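Local atomic coordinates of protein Ves (Pseudomonas fluorescens, PDB entry 5V00), a protein that is of unknown molecular function but, as a bicupin of the HutD family, takes part in histidine utilization. Residues 129-134 with 181-186; 135-140 with 175-180; 144-149 with 187-192; 11-16 with 159-164. All blocks are in the same frame, centred on the assembly; numbering follows the deposited sequence.

From the N terminus, residues 11-16 wait the longest for their partner: contact 4 closes a loop of 142 residues when 159-164 arrives, and it crosses the other three contacts. Contact 1 (129-134 with 181-186) and contact 2 (135-140 with 175-180) follow, the second nested inside the first because two strands in succession turn back on two others. Contact 3 (144-149 with 187-192) crosses both. Contacts 1 and 3 flank strand 184-191 within the five-stranded sheet, while contact 2 belongs to the four-stranded sheet packed on it, Phe138 meeting Leu186 and Val145. Contact 4 brings an outermost strand of each of these sheets together.

Contact 1: residues 129-134 with 181-186; sequences LQWVDG and TGRCCL
Cys185 lays its CB and SG over one face of the Trp131 indole. CB stands 3.4 Å from the centroid of the six-membered ring, 2° off the ring normal, in a CH-pi contact. With SG trans to the backbone nitrogen (chi1 -172°), the sulfur reaches over the five-membered ring, in a sulfur-aromatic contact, and also touches Leu129 CG at 3.6 Å. A small, polarisable thiol suits a place where backbone and ring come so close, and a bond from Trp131 NE1 to Thr71 OG1 helps fix the ring's rotation. On the other face of the sheet, Val132 CG2 meets Cys184 SG at 3.7 Å, while Leu186 crosses Val132 at about a right angle. Val132 O accepts two bonds from opposite faces of its plane, from Cys184 N at 3.2 Å and Arg183 NH1 at 3.1 Å.

The solvent side lies toward 133-134 and 182-183. Asp133 is exposed; its OD2 lies 4.1 Å from Arg183 NE, but no N-H points at it, and the opposite charges probably attract at a distance. A weakly held water bridges Trp131 O and Arg183 NH1. Gly134, at positive phi, and Gly182, whose backbone angles call for glycine, pair through Gly182 N and Gly134 O, 3.0 Å apart. Strand 125-132, outermost in the five-stranded sheet, thus pairs antiparallel with 184-191 in what is probably one wall of a cupin beta-sandwich.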
loop_
_atom_site.group_PDB
_atom_site.type_symbol
_atom_site.label_atom_id
_atom_site.label_comp_id
_atom_site.label_asym_id
_atom_site.label_seq_id
_atom_site.Cartn_x
_atom_site.Cartn_y
_atom_site.Cartn_z
ATOM N N LEU B 129 -11.730 -14.326 9.403
ATOM C CA LEU B 129 -12.340 -13.022 9.310
ATOM C C LEU B 129 -13.420 -12.884 10.373
ATOM O O LEU B 129 -14.197 -13.809 10.558
ATOM C CB LEU B 129 -13.001 -12.860 7.888
ATOM C CG LEU B 129 -13.756 -11.554 7.626
ATOM C CD1 LEU B 129 -13.612 -11.068 6.173
ATOM C CD2 LEU B 129 -15.173 -11.595 8.037
ATOM N N GLN B 130 -13.490 -11.738 11.054
ATOM C CA GLN B 130 -14.541 -11.488 12.034
ATOM C C GLN B 130 -14.817 -9.992 12.188
ATOM O O GLN B 130 -13.910 -9.205 12.449
ATOM C CB GLN B 130 -14.077 -12.071 13.348
ATOM C CG GLN B 130 -15.094 -11.870 14.478
ATOM C CD GLN B 130 -14.668 -12.493 15.784
ATOM O OE1 GLN B 130 -13.553 -12.923 15.960
ATOM N NE2 GLN B 130 -15.594 -12.459 16.759
ATOM N N TRP B 131 -16.063 -9.589 12.051
ATOM C CA TRP B 131 -16.507 -8.230 12.389
ATOM C C TRP B 131 -16.740 -8.138 13.894
ATOM O O TRP B 131 -17.352 -9.067 14.506
ATOM C CB TRP B 131 -17.773 -7.893 11.627
ATOM C CG TRP B 131 -17.553 -7.667 10.188
ATOM C CD1 TRP B 131 -17.657 -8.558 9.180
ATOM C CD2 TRP B 131 -17.210 -6.428 9.595
ATOM N NE1 TRP B 131 -17.387 -7.967 7.983
ATOM C CE2 TRP B 131 -17.094 -6.651 8.212
ATOM C CE3 TRP B 131 -16.891 -5.176 10.113
ATOM C CZ2 TRP B 131 -16.719 -5.643 7.298
ATOM C CZ3 TRP B 131 -16.568 -4.140 9.200
ATOM C CH2 TRP B 131 -16.431 -4.416 7.809
ATOM N N VAL B 132 -16.228 -7.063 14.503
ATOM C CA VAL B 132 -16.251 -6.884 15.965
ATOM C C VAL B 132 -16.637 -5.469 16.337
ATOM O O VAL B 132 -16.687 -4.562 15.461
ATOM C CB VAL B 132 -14.925 -7.289 16.650
ATOM C CG1 VAL B 132 -14.539 -8.726 16.393
ATOM C CG2 VAL B 132 -13.842 -6.307 16.280
ATOM N N ASP B 133 -16.924 -5.241 17.643
ATOM C CA ASP B 133 -17.199 -3.904 18.100
ATOM C C ASP B 133 -16.798 -3.829 19.533
ATOM O O ASP B 133 -16.497 -4.849 20.171
ATOM C CB ASP B 133 -18.656 -3.560 17.896
ATOM C CG ASP B 133 -18.976 -2.055 17.972
ATOM O OD1 ASP B 133 -18.108 -1.156 18.100
ATOM O OD2 ASP B 133 -20.211 -1.820 17.834
ATOM N N GLY B 134 -16.746 -2.637 20.071
ATOM C CA GLY B 134 -16.402 -2.473 21.479
ATOM C C GLY B 134 -14.922 -2.733 21.733
ATOM O O GLY B 134 -14.073 -2.608 20.856
ATOM N N THR B 181 -10.211 -1.237 19.830
ATOM C CA THR B 181 -11.459 -0.602 20.289
ATOM C C THR B 181 -12.157 0.027 19.140
ATOM O O THR B 181 -11.531 0.825 18.374
ATOM C CB THR B 181 -11.159 0.481 21.392
ATOM O OG1 THR B 181 -10.537 -0.168 22.526
ATOM C CG2 THR B 181 -12.449 1.145 21.801
ATOM N N GLY B 182 -13.401 -0.369 18.928
ATOM C CA GLY B 182 -14.304 0.171 17.891
ATOM C C GLY B 182 -14.773 -0.779 16.819
ATOM O O GLY B 182 -14.348 -1.936 16.779
ATOM N N ARG B 183 -15.634 -0.319 15.938
ATOM C CA ARG B 183 -16.274 -1.185 14.989
ATOM C C ARG B 183 -15.375 -1.433 13.785
ATOM O O ARG B 183 -15.012 -0.451 13.053
ATOM C CB ARG B 183 -17.581 -0.596 14.547
ATOM C CG ARG B 183 -18.447 -1.524 13.701
ATOM C CD ARG B 183 -19.441 -2.215 14.555
ATOM N NE ARG B 183 -20.487 -3.054 13.924
ATOM C CZ ARG B 183 -20.399 -4.414 13.710
ATOM N NH1 ARG B 183 -19.281 -5.199 13.924
ATOM N NH2 ARG B 183 -21.467 -5.031 13.190
ATOM N N CYS B 184 -15.000 -2.658 13.559
ATOM C CA CYS B 184 -14.023 -2.982 12.530
ATOM C C CYS B 184 -14.076 -4.460 12.169
ATOM O O CYS B 184 -14.746 -5.269 12.838
ATOM C CB CYS B 184 -12.624 -2.618 13.040
ATOM S SG CYS B 184 -12.057 -3.593 14.473
ATOM N N CYS B 185 -13.363 -4.834 11.120
ATOM C CA CYS B 185 -13.209 -6.196 10.681
ATOM C C CYS B 185 -11.780 -6.663 10.924
ATOM O O CYS B 185 -10.804 -5.939 10.603
ATOM C CB CYS B 185 -13.577 -6.362 9.198
ATOM S SG CYS B 185 -13.631 -8.086 8.639
ATOM N N LEU B 186 -11.642 -7.780 11.576
ATOM C CA LEU B 186 -10.360 -8.421 11.898
ATOM C C LEU B 186 -10.087 -9.541 10.914
ATOM O O LEU B 186 -10.880 -10.483 10.819
ATOM C CB LEU B 186 -10.352 -9.022 13.321
ATOM C CG LEU B 186 -10.658 -8.055 14.454
ATOM C CD1 LEU B 186 -10.672 -8.820 15.745
ATOM C CD2 LEU B 186 -9.758 -6.826 14.496
HETATM O O HOH W 1 -20.109 -7.606 14.947
HETATM O O HOH W 2 -13.089 -3.764 18.614
#

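Contact 2: residues 135-140 with 175-180; sequences VQRFFS and LLDISV
Extended torsions all along Arg137 and a trans CG on Asp177 (chi1 175°) bring their ends together on a diagonal across the two strands. The guanidinium meets the carboxylate side-on: Arg137 NE bonds to Asp177 OD1 at 2.8 Å, and Arg137 NH2 reaches the syn lone pair of Asp177 OD2, also at 2.8 Å. Both bonds are nearly straight, and the two planes are 13° apart. Phe139 lies alongside the same aspartate, its CE2 3.5 Å from Asp177 OD2, while its CB rests on Leu175 CD1 at 3.8 Å.

Phe138 faces the other way. Its chi1 of 65° swings the ring across to the neighbouring strand. Ile178, branched at CB, covers one face, CB lying 4.1 Å from the ring centroid, while a methyl of Val180 fits the edge, CG2 4.1 Å from Phe138 CE1. Outermost strand 135-140 pairs antiparallel with 176-181 in the four-stranded sheet, consistent with one wall of a cupin sandwich.

The two-point salt bridge fixes the rotation of both charged groups and probably favours the ionised aspartate on a largely exposed face, while Phe138, Ile178 and Val180 pack on the face turned to the adjoining sheet, where Phe138 meets Leu186 and Val145.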
loop_
_atom_site.group_PDB
_atom_site.type_symbol
_atom_site.label_atom_id
_atom_site.label_comp_id
_atom_site.label_asym_id
_atom_site.label_seq_id
_atom_site.Cartn_x
_atom_site.Cartn_y
_atom_site.Cartn_z
ATOM N N VAL B 135 -14.625 -3.210 22.918
ATOM C CA VAL B 135 -13.251 -3.463 23.327
ATOM C C VAL B 135 -12.927 -4.948 23.100
ATOM O O VAL B 135 -13.664 -5.830 23.511
ATOM C CB VAL B 135 -13.033 -3.034 24.789
ATOM C CG1 VAL B 135 -11.629 -3.409 25.235
ATOM C CG2 VAL B 135 -13.289 -1.547 24.974
ATOM N N GLN B 136 -11.873 -5.242 22.369
ATOM C CA GLN B 136 -11.510 -6.622 22.020
ATOM C C GLN B 136 -10.019 -6.810 22.297
ATOM O O GLN B 136 -9.183 -5.850 22.268
ATOM C CB GLN B 136 -11.705 -6.875 20.542
ATOM C CG GLN B 136 -13.096 -6.444 20.062
ATOM C CD GLN B 136 -14.068 -7.480 20.212
ATOM O OE1 GLN B 136 -13.729 -8.683 19.897
ATOM N NE2 GLN B 136 -15.236 -7.155 20.755
ATOM N N ARG B 137 -9.630 -8.067 22.530
ATOM C CA ARG B 137 -8.230 -8.411 22.727
ATOM C C ARG B 137 -8.045 -9.831 22.251
ATOM O O ARG B 137 -8.845 -10.699 22.664
ATOM C CB ARG B 137 -7.813 -8.350 24.185
ATOM C CG ARG B 137 -6.341 -8.594 24.389
ATOM C CD ARG B 137 -6.027 -8.684 25.892
ATOM N NE ARG B 137 -4.624 -8.842 26.183
ATOM C CZ ARG B 137 -4.112 -8.978 27.393
ATOM N NH1 ARG B 137 -4.939 -8.896 28.405
ATOM N NH2 ARG B 137 -2.792 -9.160 27.535
ATOM N N PHE B 138 -7.102 -10.059 21.372
ATOM C CA PHE B 138 -6.801 -11.375 20.901
ATOM C C PHE B 138 -5.335 -11.640 20.820
ATOM O O PHE B 138 -4.530 -10.719 20.690
ATOM C CB PHE B 138 -7.515 -11.668 19.565
ATOM C CG PHE B 138 -7.067 -10.802 18.420
ATOM C CD1 PHE B 138 -7.589 -9.518 18.270
ATOM C CD2 PHE B 138 -6.150 -11.232 17.534
ATOM C CE1 PHE B 138 -7.197 -8.707 17.217
ATOM C CE2 PHE B 138 -5.787 -10.411 16.466
ATOM C CZ PHE B 138 -6.287 -9.132 16.348
ATOM N N PHE B 139 -4.971 -12.930 20.863
ATOM C CA PHE B 139 -3.587 -13.392 20.693
ATOM C C PHE B 139 -3.564 -14.195 19.410
ATOM O O PHE B 139 -4.416 -15.104 19.233
ATOM C CB PHE B 139 -3.082 -14.257 21.840
ATOM C CG PHE B 139 -3.157 -13.570 23.170
ATOM C CD1 PHE B 139 -4.379 -13.381 23.812
ATOM C CD2 PHE B 139 -2.034 -13.160 23.782
ATOM C CE1 PHE B 139 -4.472 -12.715 25.018
ATOM C CE2 PHE B 139 -2.099 -12.490 25.064
ATOM C CZ PHE B 139 -3.326 -12.288 25.657
ATOM N N SER B 140 -2.567 -13.942 18.567
ATOM C CA SER B 140 -2.490 -14.662 17.313
ATOM C C SER B 140 -1.079 -14.879 16.828
ATOM O O SER B 140 -0.256 -13.944 16.895
ATOM C CB SER B 140 -3.301 -13.953 16.251
ATOM O OG SER B 140 -3.260 -14.711 15.057
ATOM N N LEU B 175 3.700 -14.843 19.165
ATOM C CA LEU B 175 2.299 -14.672 19.509
ATOM C C LEU B 175 2.038 -13.214 19.740
ATOM O O LEU B 175 2.456 -12.649 20.782
ATOM C CB LEU B 175 1.948 -15.458 20.785
ATOM C CG LEU B 175 0.473 -15.527 21.177
ATOM C CD1 LEU B 175 -0.353 -16.315 20.166
ATOM C CD2 LEU B 175 0.324 -16.140 22.578
ATOM N N LEU B 176 1.255 -12.608 18.871
ATOM C CA LEU B 176 0.941 -11.199 18.965
ATOM C C LEU B 176 -0.191 -10.983 19.890
ATOM O O LEU B 176 -1.135 -11.734 19.848
ATOM C CB LEU B 176 0.504 -10.729 17.592
ATOM C CG LEU B 176 1.539 -10.195 16.670
ATOM C CD1 LEU B 176 0.868 -10.096 15.321
ATOM C CD2 LEU B 176 1.901 -8.802 17.193
ATOM N N ASP B 177 -0.168 -9.962 20.746
ATOM C CA ASP B 177 -1.279 -9.634 21.665
ATOM C C ASP B 177 -1.815 -8.314 21.284
ATOM O O ASP B 177 -1.098 -7.297 21.432
ATOM C CB ASP B 177 -0.667 -9.541 23.087
ATOM C CG ASP B 177 -1.604 -9.111 24.161
ATOM O OD1 ASP B 177 -2.795 -8.765 24.011
ATOM O OD2 ASP B 177 -1.064 -9.163 25.308
ATOM N N ILE B 178 -2.994 -8.281 20.743
ATOM C CA ILE B 178 -3.544 -7.110 20.059
ATOM C C ILE B 178 -4.866 -6.733 20.718
ATOM O O ILE B 178 -5.794 -7.505 20.806
ATOM C CB ILE B 178 -3.738 -7.332 18.524
ATOM C CG1 ILE B 178 -2.388 -7.640 17.885
ATOM C CG2 ILE B 178 -4.410 -6.096 17.935
ATOM C CD1 ILE B 178 -2.496 -8.038 16.432
ATOM N N SER B 179 -4.947 -5.472 21.167
ATOM C CA SER B 179 -6.193 -4.915 21.629
ATOM C C SER B 179 -6.751 -3.986 20.580
ATOM O O SER B 179 -5.992 -3.214 19.953
ATOM C CB SER B 179 -5.957 -4.120 22.921
ATOM O OG SER B 179 -5.540 -4.976 24.038
ATOM N N VAL B 180 -8.071 -3.997 20.398
ATOM C CA VAL B 180 -8.711 -3.132 19.451
ATOM C C VAL B 180 -9.950 -2.519 20.081
ATOM O O VAL B 180 -10.654 -3.202 20.810
ATOM C CB VAL B 180 -9.169 -3.903 18.198
ATOM C CG1 VAL B 180 -9.749 -2.980 17.183
ATOM C CG2 VAL B 180 -8.036 -4.666 17.596
#

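Contact 3: residues 144-149 with 187-192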
loop_
_atom_site.group_PDB
_atom_site.type_symbol
_atom_site.label_atom_id
_atom_site.label_comp_id
_atom_site.label_asym_id
_atom_site.label_seq_id
_atom_site.Cartn_x
_atom_site.Cartn_y
_atom_site.Cartn_z
ATOM N N THR B 144 0.047 -12.363 8.991
ATOM C CA THR B 144 -0.504 -11.045 8.643
ATOM C C THR B 144 -1.828 -10.833 9.362
ATOM O O THR B 144 -2.674 -11.708 9.407
ATOM C CB THR B 144 -0.746 -10.955 7.132
ATOM O OG1 THR B 144 0.500 -11.120 6.468
ATOM C CG2 THR B 144 -1.362 -9.628 6.726
ATOM N N VAL B 145 -1.946 -9.701 9.975
ATOM C CA VAL B 145 -3.161 -9.284 10.653
ATOM C C VAL B 145 -3.626 -7.978 10.093
ATOM O O VAL B 145 -2.850 -7.002 10.014
ATOM C CB VAL B 145 -3.000 -9.184 12.219
ATOM C CG1 VAL B 145 -4.350 -8.779 12.821
ATOM C CG2 VAL B 145 -2.504 -10.488 12.786
ATOM N N LEU B 146 -4.915 -7.880 9.760
ATOM C CA LEU B 146 -5.478 -6.720 9.124
ATOM C C LEU B 146 -6.650 -6.224 9.991
ATOM O O LEU B 146 -7.469 -7.066 10.498
ATOM C CB LEU B 146 -6.003 -7.011 7.695
ATOM C CG LEU B 146 -4.898 -7.503 6.779
ATOM C CD1 LEU B 146 -5.580 -8.324 5.668
ATOM C CD2 LEU B 146 -4.242 -6.280 6.152
ATOM N N VAL B 147 -6.742 -4.940 10.166
ATOM C CA VAL B 147 -7.824 -4.283 10.924
ATOM C C VAL B 147 -8.421 -3.210 10.062
ATOM O O VAL B 147 -7.808 -2.184 9.838
ATOM C CB VAL B 147 -7.388 -3.705 12.298
ATOM C CG1 VAL B 147 -8.545 -3.133 13.049
ATOM C CG2 VAL B 147 -6.722 -4.759 13.156
ATOM N N PHE B 148 -9.675 -3.411 9.617
ATOM C CA PHE B 148 -10.359 -2.483 8.700
ATOM C C PHE B 148 -11.475 -1.777 9.435
ATOM O O PHE B 148 -12.408 -2.424 9.930
ATOM C CB PHE B 148 -10.953 -3.269 7.528
ATOM C CG PHE B 148 -11.747 -2.442 6.554
ATOM C CD1 PHE B 148 -11.097 -1.650 5.618
ATOM C CD2 PHE B 148 -13.136 -2.482 6.552
ATOM C CE1 PHE B 148 -11.801 -0.860 4.751
ATOM C CE2 PHE B 148 -13.863 -1.667 5.739
ATOM C CZ PHE B 148 -13.215 -0.908 4.752
ATOM N N SER B 149 -11.382 -0.464 9.565
ATOM C CA SER B 149 -12.329 0.363 10.307
ATOM C C SER B 149 -13.620 0.717 9.566
ATOM O O SER B 149 -13.539 1.106 8.379
ATOM C CB SER B 149 -11.648 1.689 10.692
ATOM O OG SER B 149 -12.573 2.567 11.274
ATOM N N ILE B 187 -9.001 -9.485 10.143
ATOM C CA ILE B 187 -8.624 -10.546 9.230
ATOM C C ILE B 187 -7.229 -11.057 9.556
ATOM O O ILE B 187 -6.316 -10.250 9.831
ATOM C CB ILE B 187 -8.714 -10.097 7.775
ATOM C CG1 ILE B 187 -10.178 -9.730 7.441
ATOM C CG2 ILE B 187 -8.133 -11.069 6.802
ATOM C CD1 ILE B 187 -10.369 -9.074 6.121
ATOM N N GLU B 188 -7.026 -12.348 9.505
ATOM C CA GLU B 188 -5.770 -12.934 9.755
ATOM C C GLU B 188 -5.425 -13.925 8.614
ATOM O O GLU B 188 -6.258 -14.744 8.199
ATOM C CB GLU B 188 -5.733 -13.679 11.053
ATOM C CG GLU B 188 -5.963 -12.807 12.258
ATOM C CD GLU B 188 -5.925 -13.585 13.613
ATOM O OE1 GLU B 188 -5.424 -14.698 13.708
ATOM O OE2 GLU B 188 -6.391 -13.036 14.528
ATOM N N LEU B 189 -4.221 -13.819 8.118
ATOM C CA LEU B 189 -3.780 -14.618 6.958
ATOM C C LEU B 189 -2.406 -15.163 7.220
ATOM O O LEU B 189 -1.506 -14.428 7.678
ATOM C CB LEU B 189 -3.823 -13.772 5.707
ATOM C CG LEU B 189 -5.214 -13.297 5.269
ATOM C CD1 LEU B 189 -5.111 -12.024 4.562
ATOM C CD2 LEU B 189 -5.748 -14.367 4.295
ATOM N N THR B 190 -2.217 -16.420 6.877
ATOM C CA THR B 190 -0.921 -17.133 7.030
ATOM C C THR B 190 -0.667 -18.062 5.834
ATOM O O THR B 190 -1.521 -18.862 5.481
ATOM C CB THR B 190 -0.926 -17.943 8.326
ATOM O OG1 THR B 190 -1.080 -17.047 9.430
ATOM C CG2 THR B 190 0.321 -18.720 8.486
ATOM N N GLN B 191 0.530 -17.965 5.257
ATOM C CA GLN B 191 0.933 -18.819 4.158
ATOM C C GLN B 191 0.942 -20.246 4.618
ATOM O O GLN B 191 1.274 -20.577 5.773
ATOM C CB GLN B 191 2.351 -18.482 3.728
ATOM C CG GLN B 191 2.422 -17.397 2.759
ATOM C CD GLN B 191 3.799 -17.365 2.078
ATOM O OE1 GLN B 191 3.944 -17.730 0.914
ATOM N NE2 GLN B 191 4.798 -17.017 2.847
ATOM N N ARG B 192 0.489 -21.148 3.768
ATOM C CA ARG B 192 0.503 -22.543 4.124
ATOM C C ARG B 192 1.829 -23.087 3.583
ATOM O O ARG B 192 2.368 -22.569 2.580
ATOM C CB ARG B 192 -0.630 -23.317 3.482
ATOM C CG ARG B 192 -1.950 -22.803 3.814
ATOM C CD ARG B 192 -3.113 -23.555 3.233
ATOM N NE ARG B 192 -3.049 -24.997 3.538
ATOM C CZ ARG B 192 -4.045 -25.727 4.045
ATOM N NH1 ARG B 192 -5.253 -25.214 4.358
ATOM N NH2 ARG B 192 -3.846 -27.030 4.214
HETATM O O HOH W 3 0.665 -13.974 5.511
#
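Leu146 leans obliquely across two residues of strand 187-191, and its CD1 methyl makes the nearest side-chain contacts, 3.9 Å from Ile187 CG2 and 3.9 Å from Leu189 CD1. All three project from the same face of the sheet, where Trp47 and Leu49 of strand 47-54 cover them, so branched aliphatic chains suit the buried setting. Val145 and Glu188 emerge from the opposite face, side by side and pointing the same way, with Val145 CG2 4.2 Å from Glu188 CG.

In this way the five-stranded sheet is covered on both faces. Its Leu146 side meets the six-stranded sheet, and its Val145 side meets Phe138 of the four-stranded sheet, as expected for a cupin beta-sandwich pressed against its neighbour in a bicupin.

The methylenes of Glu188 are fully extended (chi2 180°), carrying the acid past the valine to Ser140 OG, which binds its OE1. The carboxylate is therefore not left without a partner beside Phe138. Backbone bonds in both directions join Leu146 to Ile187 and Thr144 to Leu189. At the end of the pairing a water lies 3.0 Å from Thr144 OG1 and 3.1 Å from Leu189 O; Thr144 OG1 also bonds Asp170 OD1.

Contact 4: residues 11-16 with 159-164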
loop_
_atom_site.group_PDB
_atom_site.type_symbol
_atom_site.label_atom_id
_atom_site.label_comp_id
_atom_site.label_asym_id
_atom_site.label_seq_id
_atom_site.Cartn_x
_atom_site.Cartn_y
_atom_site.Cartn_z
ATOM N N ILE B 11 4.324 -2.627 11.173
ATOM C CA ILE B 11 2.972 -2.085 11.112
ATOM C C ILE B 11 2.860 -1.126 9.975
ATOM O O ILE B 11 3.746 -0.240 9.821
ATOM C CB ILE B 11 2.603 -1.389 12.438
ATOM C CG1 ILE B 11 2.590 -2.441 13.573
ATOM C CG2 ILE B 11 1.249 -0.685 12.346
ATOM C CD1 ILE B 11 2.672 -1.788 14.966
ATOM N N SER B 12 1.840 -1.274 9.150
ATOM C CA SER B 12 1.520 -0.328 8.077
ATOM C C SER B 12 0.119 0.210 8.281
ATOM O O SER B 12 -0.737 -0.502 8.770
ATOM C CB SER B 12 1.596 -1.058 6.764
ATOM O OG SER B 12 2.899 -1.440 6.439
ATOM N N VAL B 13 -0.163 1.473 7.942
ATOM C CA VAL B 13 -1.502 2.018 8.003
ATOM C C VAL B 13 -1.845 2.486 6.569
ATOM O O VAL B 13 -1.105 3.297 5.968
ATOM C CB VAL B 13 -1.697 3.155 9.013
ATOM C CG1 VAL B 13 -3.121 3.677 9.005
ATOM C CG2 VAL B 13 -1.244 2.712 10.405
ATOM N N TRP B 14 -2.912 1.919 5.982
ATOM C CA TRP B 14 -3.393 2.265 4.641
ATOM C C TRP B 14 -4.512 3.278 4.906
ATOM O O TRP B 14 -5.568 2.942 5.566
ATOM C CB TRP B 14 -3.907 1.020 3.908
ATOM C CG TRP B 14 -2.988 -0.151 3.900
ATOM C CD1 TRP B 14 -3.108 -1.354 4.535
ATOM C CD2 TRP B 14 -1.706 -0.158 3.316
ATOM N NE1 TRP B 14 -2.025 -2.146 4.303
ATOM C CE2 TRP B 14 -1.118 -1.411 3.586
ATOM C CE3 TRP B 14 -0.954 0.817 2.674
ATOM C CZ2 TRP B 14 0.168 -1.740 3.199
ATOM C CZ3 TRP B 14 0.349 0.482 2.274
ATOM C CH2 TRP B 14 0.890 -0.804 2.547
ATOM N N ARG B 15 -4.355 4.514 4.445
ATOM C CA ARG B 15 -5.380 5.502 4.646
ATOM C C ARG B 15 -6.311 5.548 3.434
ATOM O O ARG B 15 -5.887 5.565 2.270
ATOM C CB ARG B 15 -4.864 6.895 4.945
ATOM C CG ARG B 15 -3.968 7.018 6.152
ATOM C CD ARG B 15 -4.813 6.818 7.458
ATOM N NE ARG B 15 -3.966 6.989 8.572
ATOM C CZ ARG B 15 -4.382 6.927 9.854
ATOM N NH1 ARG B 15 -5.686 6.749 10.075
ATOM N NH2 ARG B 15 -3.535 6.979 10.825
ATOM N N ALA B 16 -7.595 5.591 3.688
ATOM C CA ALA B 16 -8.553 5.467 2.596
ATOM C C ALA B 16 -8.474 6.676 1.625
ATOM O O ALA B 16 -8.804 6.573 0.419
ATOM C CB ALA B 16 -10.003 5.357 3.141
ATOM N N GLU B 159 -2.409 3.341 16.926
ATOM C CA GLU B 159 -2.882 4.085 15.775
ATOM C C GLU B 159 -4.370 4.310 15.925
ATOM O O GLU B 159 -5.080 3.626 16.727
ATOM C CB GLU B 159 -2.552 3.334 14.509
ATOM C CG GLU B 159 -1.106 3.031 14.287
ATOM C CD GLU B 159 -0.192 4.259 14.196
ATOM O OE1 GLU B 159 -0.655 5.354 13.954
ATOM O OE2 GLU B 159 1.017 4.016 14.392
ATOM N N LYS B 160 -4.840 5.302 15.207
ATOM C CA LYS B 160 -6.213 5.646 15.129
ATOM C C LYS B 160 -6.671 5.603 13.677
ATOM O O LYS B 160 -6.202 6.358 12.802
ATOM C CB LYS B 160 -6.443 7.051 15.701
ATOM C CG LYS B 160 -6.164 7.122 17.191
ATOM C CD LYS B 160 -6.510 8.520 17.707
ATOM C CE LYS B 160 -6.347 8.536 19.226
ATOM N NZ LYS B 160 -6.656 9.883 19.787
ATOM N N LEU B 161 -7.627 4.731 13.401
ATOM C CA LEU B 161 -8.141 4.517 12.091
ATOM C C LEU B 161 -9.508 5.144 11.937
ATOM O O LEU B 161 -10.443 4.871 12.707
ATOM C CB LEU B 161 -8.289 3.028 11.851
ATOM C CG LEU B 161 -7.121 2.127 12.156
ATOM C CD1 LEU B 161 -7.511 0.704 11.805
ATOM C CD2 LEU B 161 -5.982 2.563 11.244
ATOM N N GLY B 162 -9.668 5.983 10.907
ATOM C CA GLY B 162 -10.937 6.483 10.536
ATOM C C GLY B 162 -11.656 5.594 9.583
ATOM O O GLY B 162 -11.222 4.434 9.338
ATOM N N HIS B 163 -12.813 6.066 9.031
ATOM C CA HIS B 163 -13.641 5.225 8.173
ATOM C C HIS B 163 -12.890 4.667 6.989
ATOM O O HIS B 163 -12.311 5.439 6.192
ATOM C CB HIS B 163 -14.907 5.951 7.616
ATOM C CG HIS B 163 -16.041 5.993 8.557
ATOM N ND1 HIS B 163 -17.033 5.035 8.551
ATOM C CD2 HIS B 163 -16.334 6.845 9.568
ATOM C CE1 HIS B 163 -17.915 5.334 9.500
ATOM N NE2 HIS B 163 -17.494 6.392 10.158
ATOM N N HIS B 164 -12.783 3.365 6.904
ATOM C CA HIS B 164 -12.200 2.595 5.803
ATOM C C HIS B 164 -10.686 2.648 5.725
ATOM O O HIS B 164 -10.120 2.072 4.810
ATOM C CB HIS B 164 -12.791 2.922 4.450
ATOM C CG HIS B 164 -14.286 2.877 4.456
ATOM N ND1 HIS B 164 -15.040 3.424 3.425
ATOM C CD2 HIS B 164 -15.159 2.335 5.343
ATOM C CE1 HIS B 164 -16.326 3.199 3.684
ATOM N NE2 HIS B 164 -16.435 2.540 4.835
HETATM O O HOH W 4 -2.900 6.777 13.711
#
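Lys160 O is gripped by the guanidinium of Arg15: Arg15 NH1 lies 2.8 Å away in the carbonyl plane, with an N-H...O angle of 163°, and Arg15 NH2 adds a weak bond at 3.4 Å. The CB of Arg15 starts out away from 159-164, but a bend at chi2 (-70°) folds the chain back over Val13, whose CG1 lies beneath one guanidinium face. A water beside it ties three groups together, accepting from Arg15 NH2 at 3.0 Å and from Lys160 N, and donating to Glu159 OE1 at 2.7 Å. Arginine suits the post because its nitrogens serve several partners at once: NH1 also forms a salt bridge with Asp165, and NE binds Ala38 O of the second subunit.

Strand 10-14 is outermost in the five-stranded sheet and strand 159-161 in the four-stranded one, so the contact joins the two sheets along one margin of the cupin sandwich. Between them Val13 crosses obliquely against two side chains, its CG1 3.8 Å from Leu161 CD2 and its CG2 3.9 Å from Glu159 CG. Farther along, the short side chain of Ala16 lets His164 approach, the two CB atoms being 3.9 Å apart, while His164 O is held by Tyr19 OH.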